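PDB 2DC0: probable amidase from Thermus thermophilus, which is of unassigned function but belongs to the amidase family, with a large mixed beta sheet and many surrounding helices. Local coordinates for residues K88-P93 / K302-G307; E270-S275 / R346-L351; P354-P359 / M406-Q411. One frame throughout, in Å; residues are numbered along the deposited sequence.

In the fold
Contact 3 lies in the buried core, its centre about 13 Å from the centre of the chain. Contacts 1 and 2 are peripheral, their centres about 25 Å and 24 Å from it, on opposite sides. Contacts 2 and 3 reach the same mixed sheet. Contact 2 involves one of its two outermost strands within the chain, 270-273, and the start of strand 350-354; contact 3 joins the end of that strand to strand 406-413. Contact 1 joins a loop to the end of helix 298-303 and the 3-10 turn after it. It has one backbone hydrogen bond beside exposed side chains. Contact 2 pairs valine and leucine packing with a surface arginine. Contact 3 combines buried packing with one backbone bond.

Contact 1 of 3, residues K88-P93 / K302-G307; sequences KAPLPP and KEHPEG
Pro90 and His304 meet with their side chains crossing at about a right angle. They lie where the loop between strand 69-73 and helix 99-106 reaches the end of helix 298-303. His304 is the residue that leaves the helix, and a single 3-10 turn, 305-307, follows it. A hydrogen bond from Gly307 N to His304 O, 3.1 Å long, closes this turn.

The proline ring approaches the base of the histidine and one ring atom. Pro90 CD lies 3.8 Å from His304 CB. Pro90 CG lies 4.1 Å from His304 ND1. The imidazole stands on this side because its CG is anti to the carbonyl carbon, with chi1 at -61°. The contact is van der Waals in kind and sits at an exposed margin.

Ala89 is buried and packs on the backbone of the turn. Ala89 CB is 3.8 Å from Gly307 C. Gly307 carries no side chain, which lets the two backbones come close: Ala89 CA and Gly307 CA are 3.9 Å apart. Ala89 also touches Phe308, just beyond the turn.

Lys88 starts toward the turn and then departs. Lys88 CB is 3.5 Å from Gly307 O, but the chain bends at chi2 and chi4. The ammonium group ends near Arg84, a like charge, and the side chain also touches Trp130. Of the lysine side chain, CB is the atom that meets the turn.

The polar link is made by the backbone. Thr87 OG1 adds a weak hydrogen bond to the same carbonyl oxygen of Gly307 and also bonds Ala89 N. The bond across the contact runs from Lys88 N to Gly307 O, 3.2 Å with an N-H...O angle of 145°.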
loop_
_atom_site.group_PDB
_atom_site.type_symbol
_atom_site.label_atom_id
_atom_site.label_comp_id
_atom_site.label_asym_id
_atom_site.label_seq_id
_atom_site.Cartn_x
_atom_site.Cartn_y
_atom_site.Cartn_z
ATOM N N LYS A 88 -24.676 -21.042 -9.809
ATOM C CA LYS A 88 -25.587 -21.422 -10.883
ATOM C C LYS A 88 -25.833 -20.213 -11.781
ATOM O O LYS A 88 -26.444 -20.326 -12.840
ATOM C CB LYS A 88 -26.918 -21.923 -10.311
ATOM C CG LYS A 88 -26.953 -23.422 -10.055
ATOM C CD LYS A 88 -26.967 -24.195 -11.372
ATOM C CE LYS A 88 -26.721 -25.691 -11.169
ATOM N NZ LYS A 88 -25.297 -25.989 -10.813
ATOM N N ALA A 89 -25.346 -19.054 -11.352
ATOM C CA ALA A 89 -25.519 -17.830 -12.120
ATOM C C ALA A 89 -24.525 -17.745 -13.269
ATOM O O ALA A 89 -23.474 -18.387 -13.252
ATOM C CB ALA A 89 -25.352 -16.620 -11.207
ATOM N N PRO A 90 -24.850 -16.953 -14.296
ATOM C CA PRO A 90 -23.927 -16.823 -15.424
ATOM C C PRO A 90 -22.673 -16.076 -14.967
ATOM O O PRO A 90 -22.737 -15.236 -14.065
ATOM C CB PRO A 90 -24.743 -16.033 -16.449
ATOM C CG PRO A 90 -25.635 -15.188 -15.583
ATOM C CD PRO A 90 -26.082 -16.180 -14.529
ATOM N N LEU A 91 -21.535 -16.386 -15.576
ATOM C CA LEU A 91 -20.284 -15.731 -15.210
ATOM C C LEU A 91 -19.785 -14.814 -16.324
ATOM O O LEU A 91 -20.141 -14.989 -17.492
ATOM C CB LEU A 91 -19.212 -16.788 -14.909
ATOM C CG LEU A 91 -19.528 -17.773 -13.775
ATOM C CD1 LEU A 91 -18.425 -18.812 -13.674
ATOM C CD2 LEU A 91 -19.682 -17.014 -12.463
ATOM N N PRO A 92 -18.961 -13.814 -15.973
ATOM C CA PRO A 92 -18.432 -12.899 -16.990
ATOM C C PRO A 92 -17.567 -13.726 -17.933
ATOM O O PRO A 92 -17.198 -14.850 -17.606
ATOM C CB PRO A 92 -17.596 -11.913 -16.174
ATOM C CG PRO A 92 -18.266 -11.920 -14.837
ATOM C CD PRO A 92 -18.560 -13.387 -14.624
ATOM N N PRO A 93 -17.225 -13.177 -19.106
ATOM C CA PRO A 93 -16.395 -13.899 -20.074
ATOM C C PRO A 93 -14.992 -14.197 -19.545
ATOM O O PRO A 93 -14.328 -13.331 -18.974
ATOM C CB PRO A 93 -16.376 -12.957 -21.277
ATOM C CG PRO A 93 -16.469 -11.610 -20.635
ATOM C CD PRO A 93 -17.527 -11.816 -19.586
ATOM N N LYS A 302 -28.648 -8.836 -11.867
ATOM C CA LYS A 302 -29.851 -8.190 -12.367
ATOM C C LYS A 302 -30.655 -9.167 -13.220
ATOM O O LYS A 302 -31.868 -9.277 -13.073
ATOM C CB LYS A 302 -29.489 -6.974 -13.219
ATOM C CG LYS A 302 -30.687 -6.137 -13.635
ATOM C CD LYS A 302 -31.323 -5.481 -12.416
ATOM C CE LYS A 302 -32.482 -4.581 -12.798
ATOM N NZ LYS A 302 -33.059 -3.918 -11.597
ATOM N N GLU A 303 -29.966 -9.880 -14.105
ATOM C CA GLU A 303 -30.617 -10.825 -15.004
ATOM C C GLU A 303 -31.006 -12.168 -14.390
ATOM O O GLU A 303 -32.110 -12.664 -14.626
ATOM C CB GLU A 303 -29.731 -11.056 -16.228
ATOM C CG GLU A 303 -29.701 -9.882 -17.192
ATOM C CD GLU A 303 -28.590 -9.996 -18.216
ATOM O OE1 GLU A 303 -28.323 -11.123 -18.685
ATOM O OE2 GLU A 303 -27.991 -8.955 -18.559
ATOM N N HIS A 304 -30.107 -12.761 -13.611
ATOM C CA HIS A 304 -30.380 -14.051 -12.985
ATOM C C HIS A 304 -29.963 -14.068 -11.521
ATOM O O HIS A 304 -29.018 -14.763 -11.142
ATOM C CB HIS A 304 -29.643 -15.168 -13.731
ATOM C CG HIS A 304 -30.046 -15.301 -15.166
ATOM N ND1 HIS A 304 -29.586 -14.456 -16.152
ATOM C CD2 HIS A 304 -30.903 -16.155 -15.772
ATOM C CE1 HIS A 304 -30.144 -14.781 -17.305
ATOM N NE2 HIS A 304 -30.949 -15.809 -17.102
ATOM N N PRO A 305 -30.666 -13.302 -10.675
ATOM C CA PRO A 305 -30.334 -13.257 -9.248
ATOM C C PRO A 305 -30.567 -14.589 -8.545
ATOM O O PRO A 305 -29.928 -14.885 -7.530
ATOM C CB PRO A 305 -31.246 -12.155 -8.720
ATOM C CG PRO A 305 -32.454 -12.289 -9.594
ATOM C CD PRO A 305 -31.837 -12.458 -10.965
ATOM N N GLU A 306 -31.475 -15.394 -9.089
ATOM C CA GLU A 306 -31.789 -16.690 -8.497
ATOM C C GLU A 306 -30.654 -17.694 -8.682
ATOM O O GLU A 306 -30.682 -18.786 -8.112
ATOM C CB GLU A 306 -33.081 -17.254 -9.097
ATOM C CG GLU A 306 -33.017 -17.627 -10.579
ATOM C CD GLU A 306 -32.907 -16.420 -11.497
ATOM O OE1 GLU A 306 -33.576 -15.398 -11.232
ATOM O OE2 GLU A 306 -32.168 -16.502 -12.500
ATOM N N GLY A 307 -29.660 -17.321 -9.482
ATOM C CA GLY A 307 -28.531 -18.199 -9.711
ATOM C C GLY A 307 -27.558 -18.146 -8.548
ATOM O O GLY A 307 -26.672 -18.991 -8.438
#

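Contact 2 of 3, residues E270-S275 / R346-L351; sequences EVREVS and RGVDAL
Arg272 and Val274 reach from edge strand 270-273 and its continuation to Gly347, Val348 and Leu351. The setting is the parallel end of the mixed sheet. Strand 237-240 lies between strands 270-273 and 350-354. The backbone of 270-275 bonds to this middle strand, and Asp349 OD2 accepts a hydrogen bond from Val237 N.

From Arg272 CB the chain heads toward 346-351. Its CG is anti to the carbonyl carbon, chi1 -61°, and the chain then runs extended to NE. The side chain touches Val237 of the middle strand. Arg272 CD passes Val348 CG1 at 4.5 Å, a loose approach. Arg272 NE faces Glu270, two residues earlier on the same strand, and forms a salt bridge with Glu270 OE2 at 2.6 Å. Arg272 NH2 bonds Glu270 OE1 at 3.1 Å. Both oxygens lie near the guanidinium plane, and this side-on grip fixes the rotation of the group. The carboxylate is tilted: OE1 is met on its syn side, but OE2 from above the carboxylate plane, 45° out of it. Arg272 NH1 is left on the side of Gly347 and lies 3.4 Å from Gly347 O. The angle there is too poor for a hydrogen bond.

Val274 supplies the apolar half. Leu351 also packs on Leu341 and Leu345 of helix 324-345. Val274 CG1 is 4.3 Å from Val348 CG1, and Val274 CG2 is 4.0 Å from Leu351 CD2.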
loop_
_atom_site.group_PDB
_atom_site.type_symbol
_atom_site.label_atom_id
_atom_site.label_comp_id
_atom_site.label_asym_id
_atom_site.label_seq_id
_atom_site.Cartn_x
_atom_site.Cartn_y
_atom_site.Cartn_z
ATOM N N GLU A 270 13.137 -15.026 19.509
ATOM C CA GLU A 270 12.713 -13.954 20.405
ATOM C C GLU A 270 11.276 -13.558 20.086
ATOM O O GLU A 270 10.851 -13.599 18.930
ATOM C CB GLU A 270 13.612 -12.727 20.258
ATOM C CG GLU A 270 13.549 -11.798 21.468
ATOM C CD GLU A 270 14.024 -10.389 21.163
ATOM O OE1 GLU A 270 15.046 -10.241 20.462
ATOM O OE2 GLU A 270 13.376 -9.428 21.635
ATOM N N VAL A 271 10.535 -13.180 21.120
ATOM C CA VAL A 271 9.146 -12.777 20.962
ATOM C C VAL A 271 8.948 -11.362 21.495
ATOM O O VAL A 271 9.217 -11.094 22.667
ATOM C CB VAL A 271 8.204 -13.718 21.738
ATOM C CG1 VAL A 271 6.761 -13.284 21.546
ATOM C CG2 VAL A 271 8.403 -15.156 21.264
ATOM N N ARG A 272 8.480 -10.463 20.637
ATOM C CA ARG A 272 8.246 -9.083 21.045
ATOM C C ARG A 272 6.810 -8.675 20.769
ATOM O O ARG A 272 6.265 -8.966 19.704
ATOM C CB ARG A 272 9.176 -8.125 20.291
ATOM C CG ARG A 272 10.667 -8.361 20.516
ATOM C CD ARG A 272 11.505 -7.359 19.711
ATOM N NE ARG A 272 12.933 -7.670 19.762
ATOM C CZ ARG A 272 13.876 -6.997 19.109
ATOM N NH1 ARG A 272 13.549 -5.960 18.346
ATOM N NH2 ARG A 272 15.150 -7.363 19.216
ATOM N N GLU A 273 6.192 -8.009 21.736
ATOM C CA GLU A 273 4.834 -7.535 21.544
ATOM C C GLU A 273 4.916 -6.339 20.610
ATOM O O GLU A 273 5.854 -5.548 20.702
ATOM C CB GLU A 273 4.207 -7.069 22.860
ATOM C CG GLU A 273 2.742 -6.682 22.683
ATOM C CD GLU A 273 2.149 -5.989 23.891
ATOM O OE1 GLU A 273 2.660 -6.179 25.016
ATOM O OE2 GLU A 273 1.149 -5.265 23.711
ATOM N N VAL A 274 3.951 -6.220 19.703
ATOM C CA VAL A 274 3.900 -5.090 18.778
ATOM C C VAL A 274 2.468 -4.578 18.791
ATOM O O VAL A 274 1.553 -5.298 19.195
ATOM C CB VAL A 274 4.261 -5.485 17.311
ATOM C CG1 VAL A 274 5.689 -6.005 17.235
ATOM C CG2 VAL A 274 3.274 -6.516 16.788
ATOM N N SER A 275 2.272 -3.337 18.356
ATOM C CA SER A 275 0.935 -2.749 18.317
ATOM C C SER A 275 0.399 -2.717 16.888
ATOM O O SER A 275 1.080 -2.254 15.974
ATOM C CB SER A 275 0.959 -1.326 18.884
ATOM O OG SER A 275 -0.312 -0.701 18.740
ATOM N N ARG A 346 8.347 -3.279 11.589
ATOM C CA ARG A 346 9.679 -2.707 11.778
ATOM C C ARG A 346 10.387 -3.304 12.990
ATOM O O ARG A 346 9.841 -3.323 14.089
ATOM C CB ARG A 346 9.593 -1.186 11.953
ATOM C CG ARG A 346 9.300 -0.414 10.679
ATOM C CD ARG A 346 9.193 1.086 10.956
ATOM N NE ARG A 346 10.420 1.639 11.529
ATOM C CZ ARG A 346 11.544 1.854 10.849
ATOM N NH1 ARG A 346 11.607 1.565 9.555
ATOM N NH2 ARG A 346 12.611 2.349 11.466
ATOM N N GLY A 347 11.602 -3.797 12.790
ATOM C CA GLY A 347 12.341 -4.357 13.909
ATOM C C GLY A 347 12.114 -5.832 14.200
ATOM O O GLY A 347 12.790 -6.384 15.062
ATOM N N VAL A 348 11.162 -6.467 13.517
ATOM C CA VAL A 348 10.906 -7.895 13.718
ATOM C C VAL A 348 10.993 -8.603 12.366
ATOM O O VAL A 348 10.862 -7.970 11.319
ATOM C CB VAL A 348 9.505 -8.178 14.365
ATOM C CG1 VAL A 348 9.415 -7.514 15.734
ATOM C CG2 VAL A 348 8.379 -7.685 13.463
ATOM N N ASP A 349 11.229 -9.911 12.379
ATOM C CA ASP A 349 11.335 -10.649 11.124
ATOM C C ASP A 349 9.961 -10.954 10.543
ATOM O O ASP A 349 9.792 -11.040 9.324
ATOM C CB ASP A 349 12.137 -11.935 11.334
ATOM C CG ASP A 349 13.586 -11.655 11.704
ATOM O OD1 ASP A 349 14.230 -10.870 10.977
ATOM O OD2 ASP A 349 14.075 -12.212 12.710
ATOM N N ALA A 350 8.977 -11.114 11.419
ATOM C CA ALA A 350 7.615 -11.390 10.981
ATOM C C ALA A 350 6.671 -11.304 12.155
ATOM O O ALA A 350 7.099 -11.267 13.305
ATOM C CB ALA A 350 7.532 -12.782 10.361
ATOM N N LEU A 351 5.381 -11.255 11.854
ATOM C CA LEU A 351 4.370 -11.229 12.889
ATOM C C LEU A 351 3.846 -12.652 12.964
ATOM O O LEU A 351 3.854 -13.376 11.967
ATOM C CB LEU A 351 3.213 -10.294 12.518
ATOM C CG LEU A 351 3.557 -8.834 12.219
ATOM C CD1 LEU A 351 2.272 -8.032 12.058
ATOM C CD2 LEU A 351 4.409 -8.270 13.342
#

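Contact 3 of 3, residues P354-P359 / M406-Q411; sequences PVQPLP and MPVGLQ
The backbone N-H of Val355 donates to Gly409 O, with N and O 3.0 Å apart. The bond is nearly straight at the hydrogen, 166°, but the donor sits above the carbonyl plane, 49° out of it. Both methyls of Val355 lie off one side of this link. Val355 CG1 is 3.4 Å from Gly409 O. Val355 CG2 is 3.5 Å from Gln411 CG, and the two side chains cross at about a right angle.

Further along, Gln356 CG lies 3.9 Å from Val408 CG1. Pro359 CB meets CB of Met406, a selenomethionine, at 3.5 Å, tighter than usual for two carbons.

Behind these pairs, Pro354 and Leu410 form an antiparallel non-hydrogen-bonded pair with diverging side chains. Both pack on Phe257 of helix 251-263. The backbone of Gln411 bonds Leu353, which continues the pairing of strands 350-354 and 406-413. Thr385 touches Val355 and Gln411.

After Pro354 the chain leaves regular strand geometry. Pro357 and Pro359 have no N-H to offer strand 406-413. The bond from Val355 N and buried van der Waals packing are the contacts that can be assigned with confidence, and both hold the departing segment against the sheet.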
loop_
_atom_site.group_PDB
_atom_site.type_symbol
_atom_site.label_atom_id
_atom_site.label_comp_id
_atom_site.label_asym_id
_atom_site.label_seq_id
_atom_site.Cartn_x
_atom_site.Cartn_y
_atom_site.Cartn_z
ATOM N N PRO A 354 -2.590 -16.593 15.388
ATOM C CA PRO A 354 -3.378 -17.712 14.869
ATOM C C PRO A 354 -4.089 -17.310 13.580
ATOM O O PRO A 354 -4.349 -16.125 13.344
ATOM C CB PRO A 354 -4.367 -17.988 15.996
ATOM C CG PRO A 354 -3.611 -17.585 17.210
ATOM C CD PRO A 354 -2.979 -16.282 16.772
ATOM N N VAL A 355 -4.408 -18.293 12.749
ATOM C CA VAL A 355 -5.100 -18.016 11.500
ATOM C C VAL A 355 -6.606 -18.130 11.736
ATOM O O VAL A 355 -7.408 -17.708 10.903
ATOM C CB VAL A 355 -4.682 -19.012 10.398
ATOM C CG1 VAL A 355 -5.329 -20.365 10.638
ATOM C CG2 VAL A 355 -5.063 -18.462 9.034
ATOM N N GLN A 356 -6.973 -18.692 12.886
ATOM C CA GLN A 356 -8.367 -18.897 13.268
ATOM C C GLN A 356 -8.495 -18.781 14.797
ATOM O O GLN A 356 -7.545 -19.069 15.531
ATOM C CB GLN A 356 -8.807 -20.297 12.822
ATOM C CG GLN A 356 -7.917 -21.392 13.414
ATOM C CD GLN A 356 -8.028 -22.711 12.690
ATOM O OE1 GLN A 356 -8.989 -23.464 12.869
ATOM N NE2 GLN A 356 -7.050 -22.993 11.852
ATOM N N PRO A 357 -9.666 -18.358 15.295
ATOM C CA PRO A 357 -9.871 -18.222 16.742
ATOM C C PRO A 357 -10.322 -19.518 17.401
ATOM O O PRO A 357 -10.239 -19.667 18.621
ATOM C CB PRO A 357 -10.952 -17.157 16.831
ATOM C CG PRO A 357 -11.820 -17.513 15.640
ATOM C CD PRO A 357 -10.778 -17.732 14.553
ATOM N N LEU A 358 -10.786 -20.446 16.575
ATOM C CA LEU A 358 -11.305 -21.723 17.042
ATOM C C LEU A 358 -11.121 -22.801 15.979
ATOM O O LEU A 358 -10.871 -22.497 14.810
ATOM C CB LEU A 358 -12.814 -21.587 17.301
ATOM C CG LEU A 358 -13.332 -20.534 18.290
ATOM C CD1 LEU A 358 -14.723 -20.094 17.872
ATOM C CD2 LEU A 358 -13.334 -21.111 19.696
ATOM N N PRO A 359 -11.230 -24.080 16.375
ATOM C CA PRO A 359 -11.083 -25.136 15.372
ATOM C C PRO A 359 -12.322 -25.049 14.486
ATOM O O PRO A 359 -13.301 -24.392 14.851
ATOM C CB PRO A 359 -11.048 -26.412 16.212
ATOM C CG PRO A 359 -11.894 -26.047 17.405
ATOM C CD PRO A 359 -11.411 -24.651 17.721
HETATM N N MSE A 406 -9.148 -30.978 16.396
HETATM C CA MSE A 406 -9.156 -30.397 15.036
HETATM C C MSE A 406 -7.922 -29.537 14.823
HETATM O O MSE A 406 -7.364 -28.986 15.772
HETATM C CB MSE A 406 -10.418 -29.559 14.849
HETATM C CG MSE A 406 -11.692 -30.379 14.921
HETATM SE SE MSE A 406 -11.815 -31.635 13.447
HETATM C CE MSE A 406 -12.230 -30.348 12.051
ATOM N N PRO A 407 -7.470 -29.423 13.565
ATOM C CA PRO A 407 -6.293 -28.622 13.216
ATOM C C PRO A 407 -6.526 -27.141 13.488
ATOM O O PRO A 407 -7.637 -26.637 13.320
ATOM C CB PRO A 407 -6.120 -28.885 11.716
ATOM C CG PRO A 407 -6.732 -30.240 11.527
ATOM C CD PRO A 407 -7.958 -30.172 12.396
ATOM N N VAL A 408 -5.469 -26.461 13.919
ATOM C CA VAL A 408 -5.508 -25.027 14.173
ATOM C C VAL A 408 -4.255 -24.469 13.512
ATOM O O VAL A 408 -3.150 -24.915 13.813
ATOM C CB VAL A 408 -5.436 -24.688 15.668
ATOM C CG1 VAL A 408 -5.486 -23.166 15.843
ATOM C CG2 VAL A 408 -6.585 -25.339 16.415
ATOM N N GLY A 409 -4.418 -23.502 12.617
ATOM C CA GLY A 409 -3.263 -22.952 11.932
ATOM C C GLY A 409 -2.645 -21.691 12.504
ATOM O O GLY A 409 -3.266 -20.971 13.292
ATOM N N LEU A 410 -1.406 -21.428 12.093
ATOM C CA LEU A 410 -0.650 -20.257 12.531
ATOM C C LEU A 410 -0.301 -19.384 11.336
ATOM O O LEU A 410 0.042 -19.888 10.264
ATOM C CB LEU A 410 0.652 -20.688 13.216
ATOM C CG LEU A 410 1.594 -19.578 13.692
ATOM C CD1 LEU A 410 0.993 -18.888 14.926
ATOM C CD2 LEU A 410 2.961 -20.172 14.055
ATOM N N GLN A 411 -0.391 -18.073 11.519
ATOM C CA GLN A 411 -0.048 -17.140 10.454
ATOM C C GLN A 411 1.329 -16.546 10.693
ATOM O O GLN A 411 1.663 -16.172 11.813
ATOM C CB GLN A 411 -1.053 -15.989 10.383
ATOM C CG GLN A 411 -2.389 -16.335 9.767
ATOM C CD GLN A 411 -3.252 -15.097 9.590
ATOM O OE1 GLN A 411 -3.796 -14.565 10.557
ATOM N NE2 GLN A 411 -3.361 -14.622 8.356
#